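Local coordinates for putative lipoate-protein ligase A subunit 2 (Thermoplasma acidophilum DSM 1728, PDB 3R07), which is a putative lipoate-protein ligase A subunit 2, a small protein related to the C-terminal region of bacterial lipoate-protein ligases, at residues Pro77-Glu80 / Pro81-Ile85. Residues are numbered along the deposited sequence; the frame is centred on the assembly and turned at random.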
# COMPACT_ATOMS: atom_id res chain seq x y z
N PRO B 77 10.47 0.87 -7.47
CA PRO B 77 9.75 1.82 -8.32
C PRO B 77 9.69 3.23 -7.78
O PRO B 77 9.22 3.43 -6.66
CB PRO B 77 8.34 1.23 -8.37
CG PRO B 77 8.59 -0.21 -8.33
CD PRO B 77 9.72 -0.39 -7.36
N GLY B 78 10.15 4.20 -8.57
CA GLY B 78 10.11 5.62 -8.19
C GLY B 78 11.07 6.00 -7.07
O GLY B 78 10.98 7.10 -6.50
N VAL B 79 11.98 5.08 -6.75
CA VAL B 79 13.01 5.30 -5.76
C VAL B 79 14.31 4.80 -6.37
O VAL B 79 14.56 3.60 -6.48
CB VAL B 79 12.69 4.59 -4.39
CG1 VAL B 79 13.85 4.70 -3.44
CG2 VAL B 79 11.47 5.18 -3.73
N GLU B 80 15.14 5.76 -6.76
CA GLU B 80 16.45 5.52 -7.36
C GLU B 80 17.46 5.06 -6.30
O GLU B 80 17.23 5.25 -5.10
CB GLU B 80 16.92 6.80 -8.05
CG GLU B 80 16.10 7.18 -9.28
CD GLU B 80 16.44 6.33 -10.51
OE1 GLU B 80 17.46 6.63 -11.18
OE2 GLU B 80 15.68 5.37 -10.79
N PRO B 81 18.58 4.46 -6.72
CA PRO B 81 19.64 4.10 -5.76
C PRO B 81 20.32 5.29 -5.06
O PRO B 81 20.84 5.14 -3.96
CB PRO B 81 20.65 3.31 -6.61
CG PRO B 81 20.43 3.81 -8.00
CD PRO B 81 18.94 4.06 -8.09
N GLU B 82 20.32 6.46 -5.68
CA GLU B 82 20.91 7.63 -5.06
C GLU B 82 19.95 8.27 -4.03
O GLU B 82 20.30 9.24 -3.38
CB GLU B 82 21.47 8.64 -6.10
CG GLU B 82 20.45 9.31 -7.08
CD GLU B 82 20.10 8.46 -8.34
OE1 GLU B 82 20.67 7.37 -8.54
OE2 GLU B 82 19.24 8.90 -9.12
N ASP B 83 18.75 7.69 -3.89
CA ASP B 83 17.80 8.09 -2.84
C ASP B 83 18.12 7.45 -1.48
O ASP B 83 17.96 8.08 -0.44
CB ASP B 83 16.36 7.74 -3.24
CG ASP B 83 15.73 8.78 -4.15
OD1 ASP B 83 15.61 9.96 -3.74
OD2 ASP B 83 15.32 8.40 -5.28
N PHE B 84 18.56 6.20 -1.49
CA PHE B 84 19.05 5.53 -0.28
C PHE B 84 20.42 6.08 0.16
O PHE B 84 20.86 5.83 1.29
CB PHE B 84 19.13 4.02 -0.48
CG PHE B 84 17.79 3.36 -0.53
CD1 PHE B 84 17.12 3.01 0.64
CD2 PHE B 84 17.18 3.08 -1.75
CE1 PHE B 84 15.88 2.39 0.61
CE2 PHE B 84 15.94 2.46 -1.79
CZ PHE B 84 15.28 2.12 -0.61
N ILE B 85 21.09 6.80 -0.75
CA ILE B 85 22.32 7.52 -0.44
C ILE B 85 21.99 8.79 0.35
O ILE B 85 22.54 8.99 1.43
CB ILE B 85 23.14 7.79 -1.74
CG1 ILE B 85 24.02 6.57 -2.02
CG2 ILE B 85 23.99 9.08 -1.65
CD1 ILE B 85 23.94 6.07 -3.45
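Glu80 and Asp83 are joined twice where an extended loop leads into helix 83-88: the backbone turns at Pro81-Glu82, bringing Asp83 N to 3.1 Å from Glu80 O. This i+3 to i hydrogen bond closes a type I beta turn over Glu80-Asp83, a worked example of a turn that feeds a chain into a helix. A second bond runs the opposite way, from Glu80 N to Asp83 OD2 (3.0 Å), using the anti lone pair of that oxygen and noticeably bent (136°). Asp83 CG lies beside its own backbone N and opposite its carbonyl carbon (chi1 -82°), a setting that turns the carboxylate back to the preceding loop. The remaining oxygen, Asp83 OD1, accepts a bond from Trp12 NE1, so one carboxylate links the start of the helix to strand 5-13.

On the apolar flank, Val79 CG1 meets Phe84 CE2 at 3.5 Å, the two side chains crossing at about a right angle; the methyl also lies 3.9 Å from Asp83 CB. Val79 and Phe84 are buried and pack on Ile19 of strand 18-26, while Phe84 and Pro81 also touch Tyr70 of helix 62-70. On the exposed flank, Glu80 and Glu82 run side by side, with Glu80 OE1 3.5 Å from Glu82 OE2 and their carboxylate planes 79° apart.

The chemistry thus divides the turn: the two bonds with Asp83 satisfy Glu80 N and O beside an apolar interior, while Trp12 takes up the other carboxylate oxygen, whereas the two neighbouring glutamates would probably repel one another, at a cost that their exposed setting should soften.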